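PDB 3LPE: putative transcription antitermination protein nusG from Methanocaldococcus jannaschii, which stimulates transcription elongation as the Spt5 partner of Spt4, its NusG N-terminal (NGN) domain, the part in this chain, mediating the interaction with RNA polymerase. Local coordinates for residues Glu47-Tyr52 with Glu87-Pro92; Glu58-Val63 with Arg74-Gly79. One frame throughout, in Å; residues are numbered along the deposited sequence.

Overall arrangement
Both contacts belong to one NGN domain, an antiparallel four-stranded sheet packed with helices, and they lie on opposite sides of its centre, their own centres about 19 Å apart. Contact 1 sets helix 83-90 against the loop between strands 40-45 and 52-57, on the surface and beside the Spt4 chain. Contact 2 packs helix 60-67 on edge strand 73-76 and is partly buried. Along the chain contact 2 is nested inside the loop that contact 1 closes, and helix 83-90 is the next element after strand 73-76. The two meet where Tyr52 CE2 packs on Val77 CG2, 3.7 Å away. The domain is the effector part of the complex; neither contact holds a ligand.

Contact 1: Glu47-Tyr52 with Glu87-Pro92; sequences ESLKGY and EPLLTP
Leu89 lays its branched end over the side chains of Ser48 and Leu49, which joins the C-terminal helix 83-90 of the NGN domain to the loop between strands 40-45 and 52-57. The contact is small, burying 99 Å² in all, and the nearest CA atoms, those of Ser48 and Leu89, stay 7.5 Å apart; side chains alone bridge the gap. With CG anti to its carbonyl carbon (chi1 -60°), Leu89 extends toward the loop, and CD1 continues the chain (chi2 180°) while CD2 branches off it. CD1 faces Leu49 CD2 at 4.4 Å, a loose apolar touch, and the two leucines also rest on Leu54 of strand 52-57, so the hydrophobic patch continues onto the sheet. Leu49 opens a type II beta turn to Tyr52, whose Gly51 N is held by Glu22 OE2. Beyond the touching residues the neighbouring Spt4 chain takes over: its Ile28 packs against Glu47, its Lys44 against Leu90 and its Leu55 against Pro92. The other branch of Leu89 meets a polar group, its CD2 methyl lying 3.2 Å from the Ser48 OG hydroxyl.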
loop_
_atom_site.group_PDB
_atom_site.type_symbol
_atom_site.label_atom_id
_atom_site.label_comp_id
_atom_site.label_asym_id
_atom_site.label_seq_id
_atom_site.Cartn_x
_atom_site.Cartn_y
_atom_site.Cartn_z
ATOM N N GLU A 47 3.256 -2.467 -9.592
ATOM C CA GLU A 47 4.156 -2.262 -10.719
ATOM C C GLU A 47 3.371 -2.218 -12.017
ATOM O O GLU A 47 3.838 -1.683 -13.010
ATOM C CB GLU A 47 5.209 -3.372 -10.793
ATOM C CG GLU A 47 6.290 -3.254 -9.744
ATOM C CD GLU A 47 7.008 -1.922 -9.803
ATOM O OE1 GLU A 47 7.303 -1.348 -8.731
ATOM O OE2 GLU A 47 7.272 -1.442 -10.924
ATOM N N SER A 48 2.174 -2.785 -12.014
ATOM C CA SER A 48 1.404 -2.850 -13.242
ATOM C C SER A 48 0.524 -1.608 -13.350
ATOM O O SER A 48 -0.307 -1.479 -14.252
ATOM C CB SER A 48 0.588 -4.147 -13.297
ATOM O OG SER A 48 -0.605 -3.998 -12.568
ATOM N N LEU A 49 0.737 -0.676 -12.434
ATOM C CA LEU A 49 -0.034 0.561 -12.427
ATOM C C LEU A 49 0.863 1.770 -12.220
ATOM O O LEU A 49 0.869 2.374 -11.152
ATOM C CB LEU A 49 -1.097 0.519 -11.335
ATOM C CG LEU A 49 -2.061 1.698 -11.334
ATOM C CD1 LEU A 49 -2.658 1.856 -12.724
ATOM C CD2 LEU A 49 -3.152 1.495 -10.289
ATOM N N LYS A 50 1.626 2.124 -13.246
ATOM C CA LYS A 50 2.606 3.196 -13.100
ATOM C C LYS A 50 1.942 4.573 -13.060
ATOM O O LYS A 50 0.986 4.834 -13.794
ATOM C CB LYS A 50 3.613 3.129 -14.230
ATOM C CG LYS A 50 4.073 1.723 -14.544
ATOM C CD LYS A 50 4.542 1.630 -15.989
ATOM C CE LYS A 50 4.318 0.236 -16.569
ATOM N NZ LYS A 50 4.273 0.260 -18.065
ATOM N N GLY A 51 2.454 5.448 -12.206
ATOM C CA GLY A 51 1.931 6.798 -12.078
ATOM C C GLY A 51 0.745 6.952 -11.155
ATOM O O GLY A 51 0.157 8.038 -11.077
ATOM N N TYR A 52 0.395 5.886 -10.440
ATOM C CA TYR A 52 -0.738 5.939 -9.509
ATOM C C TYR A 52 -0.494 5.139 -8.242
ATOM O O TYR A 52 0.174 4.122 -8.259
ATOM C CB TYR A 52 -2.011 5.402 -10.166
ATOM C CG TYR A 52 -2.416 6.241 -11.335
ATOM C CD1 TYR A 52 -1.895 5.992 -12.597
ATOM C CD2 TYR A 52 -3.270 7.318 -11.169
ATOM C CE1 TYR A 52 -2.233 6.782 -13.680
ATOM C CE2 TYR A 52 -3.608 8.123 -12.252
ATOM C CZ TYR A 52 -3.087 7.842 -13.494
ATOM O OH TYR A 52 -3.420 8.632 -14.559
ATOM N N GLU A 87 -8.341 -6.434 -6.839
ATOM C CA GLU A 87 -7.931 -7.801 -6.546
ATOM C C GLU A 87 -6.881 -8.405 -7.490
ATOM O O GLU A 87 -5.937 -9.054 -7.021
ATOM C CB GLU A 87 -9.158 -8.720 -6.427
ATOM C CG GLU A 87 -10.094 -8.310 -5.299
ATOM C CD GLU A 87 -11.266 -9.257 -5.123
ATOM O OE1 GLU A 87 -11.051 -10.486 -5.180
ATOM O OE2 GLU A 87 -12.395 -8.767 -4.914
ATOM N N PRO A 88 -7.040 -8.209 -8.813
ATOM C CA PRO A 88 -6.031 -8.764 -9.721
ATOM C C PRO A 88 -4.640 -8.182 -9.466
ATOM O O PRO A 88 -3.640 -8.831 -9.778
ATOM C CB PRO A 88 -6.541 -8.340 -11.113
ATOM C CG PRO A 88 -8.001 -8.109 -10.933
ATOM C CD PRO A 88 -8.120 -7.526 -9.552
ATOM N N LEU A 89 -4.579 -6.975 -8.916
ATOM C CA LEU A 89 -3.295 -6.365 -8.583
ATOM C C LEU A 89 -2.590 -7.058 -7.410
ATOM O O LEU A 89 -1.369 -6.965 -7.270
ATOM C CB LEU A 89 -3.468 -4.876 -8.278
ATOM C CG LEU A 89 -4.055 -4.071 -9.442
ATOM C CD1 LEU A 89 -4.211 -2.610 -9.073
ATOM C CD2 LEU A 89 -3.175 -4.225 -10.646
ATOM N N LEU A 90 -3.365 -7.768 -6.591
ATOM C CA LEU A 90 -2.849 -8.403 -5.379
ATOM C C LEU A 90 -1.945 -9.592 -5.662
ATOM O O LEU A 90 -0.985 -9.842 -4.940
ATOM C CB LEU A 90 -3.994 -8.828 -4.468
ATOM C CG LEU A 90 -4.304 -7.858 -3.331
ATOM C CD1 LEU A 90 -3.933 -6.445 -3.702
ATOM C CD2 LEU A 90 -5.771 -7.948 -2.941
ATOM N N THR A 91 -2.260 -10.336 -6.709
ATOM C CA THR A 91 -1.368 -11.391 -7.147
ATOM C C THR A 91 -0.840 -11.035 -8.527
ATOM O O THR A 91 -1.431 -11.415 -9.534
ATOM C CB THR A 91 -2.066 -12.756 -7.179
ATOM O OG1 THR A 91 -2.868 -12.901 -6.003
ATOM C CG2 THR A 91 -1.029 -13.881 -7.223
ATOM N N PRO A 92 0.278 -10.293 -8.567
ATOM C CA PRO A 92 0.892 -9.786 -9.801
ATOM C C PRO A 92 0.954 -10.830 -10.928
ATOM O O PRO A 92 0.223 -10.740 -11.919
ATOM C CB PRO A 92 2.305 -9.402 -9.353
ATOM C CG PRO A 92 2.168 -9.064 -7.903
ATOM C CD PRO A 92 1.028 -9.892 -7.360
ATOM O OXT PRO A 92 1.730 -11.790 -10.892
#

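Contact 2: Glu58-Val63 with Arg74-Gly79; sequences ETKGDV and RGIVPG
Ile76 reaches from the edge strand 73-76 to the first turn of helix 60-67, a helix-on-sheet packing within the NGN domain. Its CB is directed at the helix, and from there the side chain divides. CG1, anti to the carbonyl carbon (chi1 -52°), lies 4.1 Å from Val63 CG1. The extended chain then carries CD1 to the closest approach of the contact, 3.6 Å from the same Val63 CG1. The other branch, CG2, meets the aliphatic part of Lys60 at CE, 4.1 Å away. Within the first turn Ile76 thus meets two residues three positions apart, and further along the same helix it touches Glu64 and Ile67. The buried Val63 side chain, on the sheet-facing side of the helix, packs against Phe13 and Val15 of strand 12-17 and Val55 and Ala57 of strand 52-57. Phe13 also touches Lys60 and Ile76, linking all three side chains to the neighbouring strand.

Lys60 runs almost fully extended past Ile76, the two side chains pointing in opposing directions. This carries its ammonium group beyond the apolar patch to a water, which also accepts from the backbone N of Gly79 at 2.7 Å and so ties the helix start to the loop after the strand. The helix itself opens with a capping box: Asp62 N donates to OG1 of the N-cap residue Thr59, and Thr59 N returns a weak bond to Asp62 OD2. The Thr59 hydroxyl OG1 donates to that same carboxylate oxygen, Asp62 OD2, at 2.5 Å, approaching from 47° out of the carboxylate plane.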
loop_
_atom_site.group_PDB
_atom_site.type_symbol
_atom_site.label_atom_id
_atom_site.label_comp_id
_atom_site.label_asym_id
_atom_site.label_seq_id
_atom_site.Cartn_x
_atom_site.Cartn_y
_atom_site.Cartn_z
ATOM N N GLU A 58 -11.573 6.228 4.696
ATOM C CA GLU A 58 -12.965 6.350 5.093
ATOM C C GLU A 58 -13.712 7.355 4.224
ATOM O O GLU A 58 -14.864 7.128 3.849
ATOM C CB GLU A 58 -13.065 6.793 6.545
ATOM C CG GLU A 58 -14.483 6.648 7.115
ATOM C CD GLU A 58 -15.035 5.237 6.968
ATOM O OE1 GLU A 58 -14.248 4.268 7.036
ATOM O OE2 GLU A 58 -16.259 5.098 6.773
ATOM N N THR A 59 -13.054 8.472 3.908
ATOM C CA THR A 59 -13.683 9.526 3.118
ATOM C C THR A 59 -12.710 10.092 2.110
ATOM O O THR A 59 -11.511 9.941 2.263
ATOM C CB THR A 59 -14.126 10.698 4.005
ATOM O OG1 THR A 59 -12.971 11.416 4.475
ATOM C CG2 THR A 59 -14.934 10.192 5.192
ATOM N N LYS A 60 -13.224 10.788 1.102
ATOM C CA LYS A 60 -12.340 11.441 0.137
ATOM C C LYS A 60 -11.523 12.528 0.833
ATOM O O LYS A 60 -10.353 12.775 0.500
ATOM C CB LYS A 60 -13.141 12.042 -1.018
ATOM C CG LYS A 60 -12.234 12.556 -2.149
ATOM C CD LYS A 60 -13.002 12.905 -3.400
ATOM C CE LYS A 60 -12.024 13.286 -4.503
ATOM N NZ LYS A 60 -12.696 13.589 -5.786
ATOM N N GLY A 61 -12.145 13.177 1.817
ATOM C CA GLY A 61 -11.473 14.206 2.588
ATOM C C GLY A 61 -10.201 13.720 3.257
ATOM O O GLY A 61 -9.226 14.467 3.377
ATOM N N ASP A 62 -10.204 12.469 3.711
ATOM C CA ASP A 62 -8.993 11.883 4.276
ATOM C C ASP A 62 -7.862 11.876 3.250
ATOM O O ASP A 62 -6.715 12.182 3.573
ATOM C CB ASP A 62 -9.265 10.467 4.778
ATOM C CG ASP A 62 -10.130 10.454 6.023
ATOM O OD1 ASP A 62 -9.613 10.774 7.113
ATOM O OD2 ASP A 62 -11.328 10.143 5.915
ATOM N N VAL A 63 -8.197 11.521 2.017
ATOM C CA VAL A 63 -7.207 11.454 0.952
ATOM C C VAL A 63 -6.741 12.861 0.553
ATOM O O VAL A 63 -5.574 13.072 0.268
ATOM C CB VAL A 63 -7.741 10.682 -0.280
ATOM C CG1 VAL A 63 -6.637 10.499 -1.321
ATOM C CG2 VAL A 63 -8.257 9.316 0.154
ATOM N N ARG A 74 -0.045 14.698 -8.303
ATOM C CA ARG A 74 -0.817 15.573 -9.224
ATOM C C ARG A 74 -2.259 15.767 -8.805
ATOM O O ARG A 74 -2.867 16.802 -9.104
ATOM C CB ARG A 74 -0.793 14.999 -10.635
ATOM C CG ARG A 74 -1.433 15.917 -11.696
ATOM C CD ARG A 74 -0.751 17.298 -11.693
ATOM N NE ARG A 74 -1.392 18.260 -12.604
ATOM C CZ ARG A 74 -2.472 18.982 -12.294
ATOM N NH1 ARG A 74 -3.056 18.855 -11.102
ATOM N NH2 ARG A 74 -2.978 19.826 -13.181
ATOM N N GLY A 75 -2.836 14.775 -8.126
ATOM C CA GLY A 75 -4.189 14.925 -7.638
ATOM C C GLY A 75 -4.889 13.571 -7.489
ATOM O O GLY A 75 -4.249 12.526 -7.549
ATOM N N ILE A 76 -6.207 13.606 -7.321
ATOM C CA ILE A 76 -7.004 12.391 -7.130
ATOM C C ILE A 76 -7.886 12.127 -8.350
ATOM O O ILE A 76 -8.528 13.031 -8.883
ATOM C CB ILE A 76 -7.861 12.518 -5.857
ATOM C CG1 ILE A 76 -6.971 12.914 -4.672
ATOM C CG2 ILE A 76 -8.621 11.196 -5.555
ATOM C CD1 ILE A 76 -7.741 13.223 -3.377
ATOM N N VAL A 77 -7.856 10.892 -8.835
ATOM C CA VAL A 77 -8.738 10.457 -9.911
ATOM C C VAL A 77 -10.175 10.505 -9.417
ATOM O O VAL A 77 -10.450 10.095 -8.289
ATOM C CB VAL A 77 -8.361 9.030 -10.358
ATOM C CG1 VAL A 77 -9.377 8.452 -11.343
ATOM C CG2 VAL A 77 -6.982 9.054 -10.970
ATOM N N PRO A 78 -11.104 11.023 -10.248
ATOM C CA PRO A 78 -12.503 11.144 -9.830
ATOM C C PRO A 78 -13.151 9.771 -9.646
ATOM O O PRO A 78 -12.896 8.854 -10.433
ATOM C CB PRO A 78 -13.166 11.874 -10.997
ATOM C CG PRO A 78 -12.052 12.488 -11.769
ATOM C CD PRO A 78 -10.872 11.601 -11.586
ATOM N N GLY A 79 -13.947 9.636 -8.595
ATOM C CA GLY A 79 -14.721 8.430 -8.348
ATOM C C GLY A 79 -13.943 7.394 -7.570
ATOM O O GLY A 79 -12.728 7.371 -7.630
HETATM O O HOH W 1 -14.358 11.155 -6.378
#